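Local atomic coordinates of extracellular sialidase/neuraminidase, putative (Aspergillus fumigatus, PDB entry 2XZI), a protein that acts as a KDNase, hydrolysing glycosides of the deaminated sialic acid KDN, and is probably a secreted exo-sialidase. Residues 104-118 with 184-198. Sequence-based numbering, arbitrary orientation.
Sequences NPTPVVDDDNTIYLF and AVGPGNGIRLTTGEL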
loop_
_atom_site.group_PDB
_atom_site.type_symbol
_atom_site.label_atom_id
_atom_site.label_comp_id
_atom_site.label_asym_id
_atom_site.label_seq_id
_atom_site.Cartn_x
_atom_site.Cartn_y
_atom_site.Cartn_z
ATOM N N ASN A 104 -4.415 -6.342 -3.730
ATOM C CA ASN A 104 -3.534 -5.258 -4.189
ATOM C C ASN A 104 -4.199 -3.871 -4.129
ATOM O O ASN A 104 -4.192 -3.130 -5.109
ATOM C CB ASN A 104 -3.036 -5.533 -5.619
ATOM C CG ASN A 104 -1.948 -6.572 -5.665
ATOM O OD1 ASN A 104 -2.199 -7.764 -5.425
ATOM N ND2 ASN A 104 -0.728 -6.141 -5.940
ATOM N N PRO A 105 -4.804 -3.506 -2.989
ATOM C CA PRO A 105 -5.458 -2.195 -2.998
ATOM C C PRO A 105 -4.497 -1.058 -3.345
ATOM O O PRO A 105 -3.426 -0.933 -2.741
ATOM C CB PRO A 105 -5.964 -2.047 -1.549
ATOM C CG PRO A 105 -5.058 -2.933 -0.764
ATOM C CD PRO A 105 -4.820 -4.105 -1.642
ATOM N N THR A 106 -4.881 -0.246 -4.334
ATOM C CA THR A 106 -4.074 0.900 -4.769
ATOM C C THR A 106 -5.002 2.104 -4.989
ATOM O O THR A 106 -5.450 2.365 -6.108
ATOM C CB THR A 106 -3.249 0.564 -6.029
ATOM O OG1 THR A 106 -2.593 -0.689 -5.834
ATOM C CG2 THR A 106 -2.192 1.626 -6.299
ATOM N N PRO A 107 -5.285 2.839 -3.907
ATOM C CA PRO A 107 -6.209 3.979 -3.945
ATOM C C PRO A 107 -5.538 5.271 -4.379
ATOM O O PRO A 107 -4.333 5.454 -4.173
ATOM C CB PRO A 107 -6.694 4.076 -2.494
ATOM C CG PRO A 107 -5.506 3.601 -1.697
ATOM C CD PRO A 107 -4.943 2.462 -2.519
ATOM N N VAL A 108 -6.320 6.190 -4.954
ATOM C CA VAL A 108 -5.895 7.560 -5.175
ATOM C C VAL A 108 -7.115 8.474 -5.025
ATOM O O VAL A 108 -8.175 8.186 -5.572
ATOM C CB VAL A 108 -5.186 7.745 -6.553
ATOM C CG1 VAL A 108 -6.088 7.325 -7.723
ATOM C CG2 VAL A 108 -4.626 9.180 -6.707
ATOM N N VAL A 109 -6.922 9.568 -4.308
ATOM C CA VAL A 109 -7.978 10.539 -4.102
ATOM C C VAL A 109 -7.878 11.605 -5.195
ATOM O O VAL A 109 -6.844 12.242 -5.365
ATOM C CB VAL A 109 -7.896 11.190 -2.707
ATOM C CG1 VAL A 109 -9.013 12.248 -2.554
ATOM C CG2 VAL A 109 -7.974 10.135 -1.586
ATOM N N ASP A 110 -8.969 11.775 -5.943
ATOM C CA ASP A 110 -9.015 12.794 -7.000
ATOM C C ASP A 110 -9.500 14.146 -6.469
ATOM O O ASP A 110 -9.978 14.223 -5.336
ATOM C CB ASP A 110 -9.852 12.320 -8.190
ATOM C CG ASP A 110 -9.316 12.819 -9.529
ATOM O OD1 ASP A 110 -8.564 13.828 -9.559
ATOM O OD2 ASP A 110 -9.655 12.193 -10.554
ATOM N N ASP A 111 -9.389 15.201 -7.289
ATOM C CA ASP A 111 -9.612 16.595 -6.841
ATOM C C ASP A 111 -11.039 16.867 -6.373
ATOM O O ASP A 111 -11.280 17.771 -5.554
ATOM C CB ASP A 111 -9.311 17.603 -7.963
ATOM C CG ASP A 111 -7.896 17.514 -8.495
ATOM O OD1 ASP A 111 -7.035 16.858 -7.869
ATOM O OD2 ASP A 111 -7.649 18.123 -9.556
ATOM N N ASP A 112 -11.985 16.117 -6.932
ATOM C CA ASP A 112 -13.409 16.257 -6.614
ATOM C C ASP A 112 -13.802 15.432 -5.396
ATOM O O ASP A 112 -14.972 15.383 -5.027
ATOM C CB ASP A 112 -14.257 15.819 -7.811
ATOM C CG ASP A 112 -14.101 14.338 -8.135
ATOM O OD1 ASP A 112 -12.985 13.783 -7.938
ATOM O OD2 ASP A 112 -15.088 13.705 -8.558
ATOM N N ASN A 113 -12.801 14.782 -4.797
ATOM C CA ASN A 113 -12.979 13.771 -3.743
ATOM C C ASN A 113 -13.544 12.425 -4.171
ATOM O O ASN A 113 -13.906 11.620 -3.316
ATOM C CB ASN A 113 -13.684 14.304 -2.482
ATOM C CG ASN A 113 -13.273 13.546 -1.251
ATOM O OD1 ASN A 113 -12.100 13.186 -1.097
ATOM N ND2 ASN A 113 -14.236 13.268 -0.367
ATOM N N THR A 114 -13.607 12.143 -5.478
ATOM C CA THR A 114 -13.809 10.748 -5.876
ATOM C C THR A 114 -12.584 9.955 -5.397
ATOM O O THR A 114 -11.437 10.355 -5.649
ATOM C CB THR A 114 -13.953 10.576 -7.385
ATOM O OG1 THR A 114 -15.190 11.176 -7.799
ATOM C CG2 THR A 114 -13.963 9.102 -7.782
ATOM N N ILE A 115 -12.830 8.864 -4.692
ATOM C CA ILE A 115 -11.726 7.981 -4.348
ATOM C C ILE A 115 -11.731 6.784 -5.293
ATOM O O ILE A 115 -12.648 5.971 -5.284
ATOM C CB ILE A 115 -11.737 7.506 -2.881
ATOM C CG1 ILE A 115 -11.837 8.695 -1.910
ATOM C CG2 ILE A 115 -10.467 6.685 -2.615
ATOM C CD1 ILE A 115 -13.272 8.952 -1.412
ATOM N N TYR A 116 -10.699 6.703 -6.124
ATOM C CA TYR A 116 -10.506 5.589 -6.997
ATOM C C TYR A 116 -9.740 4.501 -6.268
ATOM O O TYR A 116 -8.802 4.785 -5.531
ATOM C CB TYR A 116 -9.706 6.028 -8.210
ATOM C CG TYR A 116 -10.435 6.816 -9.275
ATOM C CD1 TYR A 116 -11.450 6.224 -10.031
ATOM C CD2 TYR A 116 -10.045 8.115 -9.574
ATOM C CE1 TYR A 116 -12.084 6.941 -11.051
ATOM C CE2 TYR A 116 -10.669 8.830 -10.582
ATOM C CZ TYR A 116 -11.681 8.226 -11.304
ATOM O OH TYR A 116 -12.291 8.913 -12.341
ATOM N N LEU A 117 -10.144 3.250 -6.478
ATOM C CA LEU A 117 -9.416 2.119 -5.924
ATOM C C LEU A 117 -9.161 1.091 -7.029
ATOM O O LEU A 117 -10.076 0.409 -7.502
ATOM C CB LEU A 117 -10.151 1.516 -4.717
ATOM C CG LEU A 117 -9.542 0.267 -4.084
ATOM C CD1 LEU A 117 -8.337 0.627 -3.273
ATOM C CD2 LEU A 117 -10.580 -0.357 -3.184
ATOM N N PHE A 118 -7.908 1.016 -7.457
ATOM C CA PHE A 118 -7.493 -0.057 -8.352
ATOM C C PHE A 118 -7.192 -1.318 -7.554
ATOM O O PHE A 118 -6.706 -1.242 -6.434
ATOM C CB PHE A 118 -6.256 0.363 -9.155
ATOM C CG PHE A 118 -6.533 1.396 -10.221
ATOM C CD1 PHE A 118 -6.501 2.769 -9.929
ATOM C CD2 PHE A 118 -6.843 0.988 -11.527
ATOM C CE1 PHE A 118 -6.786 3.723 -10.930
ATOM C CE2 PHE A 118 -7.127 1.943 -12.528
ATOM C CZ PHE A 118 -7.087 3.306 -12.215
ATOM N N ALA A 184 0.048 -7.117 -11.287
ATOM C CA ALA A 184 -0.142 -6.473 -9.984
ATOM C C ALA A 184 -0.330 -4.998 -10.205
ATOM O O ALA A 184 0.292 -4.412 -11.094
ATOM C CB ALA A 184 1.057 -6.714 -9.068
ATOM N N VAL A 185 -1.189 -4.389 -9.397
ATOM C CA VAL A 185 -1.236 -2.924 -9.267
ATOM C C VAL A 185 -0.759 -2.566 -7.858
ATOM O O VAL A 185 -1.045 -3.301 -6.893
ATOM C CB VAL A 185 -2.640 -2.341 -9.582
ATOM C CG1 VAL A 185 -3.721 -2.914 -8.641
ATOM C CG2 VAL A 185 -2.615 -0.808 -9.601
ATOM N N GLY A 186 0.011 -1.485 -7.745
ATOM C CA GLY A 186 0.597 -1.121 -6.453
ATOM C C GLY A 186 1.307 -2.310 -5.815
ATOM O O GLY A 186 2.119 -2.963 -6.457
ATOM N N PRO A 187 0.967 -2.659 -4.565
ATOM C CA PRO A 187 -0.097 -2.079 -3.758
ATOM C C PRO A 187 0.384 -0.882 -2.951
ATOM O O PRO A 187 1.583 -0.747 -2.692
ATOM C CB PRO A 187 -0.455 -3.224 -2.824
ATOM C CG PRO A 187 0.869 -3.934 -2.579
ATOM C CD PRO A 187 1.571 -3.846 -3.931
ATOM N N GLY A 188 -0.552 -0.033 -2.535
ATOM C CA GLY A 188 -0.201 1.094 -1.688
ATOM C C GLY A 188 -0.987 2.328 -2.053
ATOM O O GLY A 188 -2.013 2.606 -1.450
ATOM N N ASN A 189 -0.512 3.087 -3.035
ATOM C CA ASN A 189 -1.249 4.284 -3.457
ATOM C C ASN A 189 -0.803 4.813 -4.793
ATOM O O ASN A 189 0.331 4.617 -5.211
ATOM C CB ASN A 189 -1.141 5.409 -2.407
ATOM C CG ASN A 189 0.257 5.988 -2.330
ATOM O OD1 ASN A 189 1.145 5.418 -1.695
ATOM N ND2 ASN A 189 0.474 7.104 -3.007
ATOM N N GLY A 190 -1.728 5.509 -5.439
ATOM C CA GLY A 190 -1.414 6.402 -6.557
ATOM C C GLY A 190 -1.323 7.845 -6.091
ATOM O O GLY A 190 -1.508 8.151 -4.900
ATOM N N ILE A 191 -1.031 8.740 -7.038
ATOM C CA ILE A 191 -0.821 10.151 -6.735
ATOM C C ILE A 191 -1.511 11.053 -7.729
ATOM O O ILE A 191 -1.864 10.625 -8.829
ATOM C CB ILE A 191 0.695 10.516 -6.696
ATOM C CG1 ILE A 191 1.344 10.256 -8.067
ATOM C CG2 ILE A 191 1.390 9.780 -5.532
ATOM C CD1 ILE A 191 2.801 10.609 -8.137
ATOM N N ARG A 192 -1.685 12.310 -7.327
ATOM C CA ARG A 192 -2.139 13.378 -8.222
ATOM C C ARG A 192 -0.997 14.368 -8.368
ATOM O O ARG A 192 -0.453 14.851 -7.358
ATOM C CB ARG A 192 -3.394 14.049 -7.652
ATOM C CG ARG A 192 -4.079 15.065 -8.568
ATOM C CD ARG A 192 -3.623 16.474 -8.245
ATOM N NE ARG A 192 -4.540 17.503 -8.760
ATOM C CZ ARG A 192 -4.209 18.779 -8.943
ATOM N NH1 ARG A 192 -2.980 19.216 -8.662
ATOM N NH2 ARG A 192 -5.110 19.632 -9.408
ATOM N N LEU A 193 -0.659 14.695 -9.617
ATOM C CA LEU A 193 0.482 15.554 -9.924
ATOM C C LEU A 193 0.127 17.029 -9.794
ATOM O O LEU A 193 -1.042 17.401 -9.926
ATOM C CB LEU A 193 0.984 15.272 -11.339
ATOM C CG LEU A 193 1.312 13.809 -11.651
ATOM C CD1 LEU A 193 1.941 13.718 -13.051
ATOM C CD2 LEU A 193 2.295 13.247 -10.645
ATOM N N THR A 194 1.149 17.854 -9.576
ATOM C CA THR A 194 0.969 19.306 -9.587
ATOM C C THR A 194 0.274 19.733 -10.885
ATOM O O THR A 194 -0.556 20.622 -10.868
ATOM C CB THR A 194 2.315 20.053 -9.426
ATOM O OG1 THR A 194 3.225 19.608 -10.443
ATOM C CG2 THR A 194 2.903 19.798 -8.047
ATOM N N THR A 195 0.601 19.077 -11.993
ATOM C CA THR A 195 0.021 19.397 -13.302
ATOM C C THR A 195 -1.390 18.821 -13.558
ATOM O O THR A 195 -2.006 19.084 -14.606
ATOM C CB THR A 195 0.969 18.971 -14.408
ATOM O OG1 THR A 195 1.488 17.667 -14.106
ATOM C CG2 THR A 195 2.142 19.943 -14.481
ATOM N N GLY A 196 -1.895 18.027 -12.616
ATOM C CA GLY A 196 -3.298 17.612 -12.612
ATOM C C GLY A 196 -3.609 16.167 -12.934
ATOM O O GLY A 196 -4.736 15.712 -12.696
ATOM N N GLU A 197 -2.641 15.449 -13.498
ATOM C CA GLU A 197 -2.852 14.037 -13.861
ATOM C C GLU A 197 -2.790 13.107 -12.649
ATOM O O GLU A 197 -2.189 13.439 -11.626
ATOM C CB GLU A 197 -1.820 13.554 -14.881
ATOM C CG GLU A 197 -1.719 14.372 -16.176
ATOM C CD GLU A 197 -0.771 15.560 -16.072
ATOM O OE1 GLU A 197 -0.287 15.891 -14.957
ATOM O OE2 GLU A 197 -0.500 16.156 -17.143
ATOM N N LEU A 198 -3.418 11.942 -12.789
ATOM C CA LEU A 198 -3.233 10.864 -11.808
ATOM C C LEU A 198 -2.192 9.886 -12.318
ATOM O O LEU A 198 -2.124 9.602 -13.514
ATOM C CB LEU A 198 -4.533 10.111 -11.551
ATOM C CG LEU A 198 -5.738 10.937 -11.081
ATOM C CD1 LEU A 198 -6.914 10.033 -10.752
ATOM C CD2 LEU A 198 -5.380 11.765 -9.861
#
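Two neighbouring blades of the sialidase beta-propeller meet where the innermost strand of one, 101-109, runs beside the segment 184-192 that leads into the next. Gly188 N donates to Pro105 O (3.0 Å) and Gly190 N to Pro107 O (2.9 Å), while the CA-H of Asn189 makes a bent contact with the latter oxygen. Near the sugar pocket, Asn104 ND2 reaches Val185 O at 3.0 Å, an acceptor that lies close to the amide plane; Asn104 OD1 accepts from Arg151. Thr106 OG1 bonds back to Asn104 O and rests on Gly186 CA (3.3 Å), just before the cis peptide bond to Pro187. Val108 CG2, anti to the backbone N, lies against the bare backbone of Gly190, 3.6 Å from its C. Leu198 CD1 packs on Tyr116 CD2 (3.9 Å) and beside the carboxylate of Asp110, whose charge is paired with Arg216. At the exposed end, away from the sugar, one of two modelled conformers of Asp111 forms a salt bridge with Arg192, OD1 to NE (2.7 Å) and OD2 to NH2 (3.0 Å); with the planes 54° apart, NH2 meets OD2 from above the carboxylate. Ile200 of strand 198-202 covers Thr106, Phe118 and Val185, and strand 37-45 of the preceding blade packs on Pro107 and Pro187.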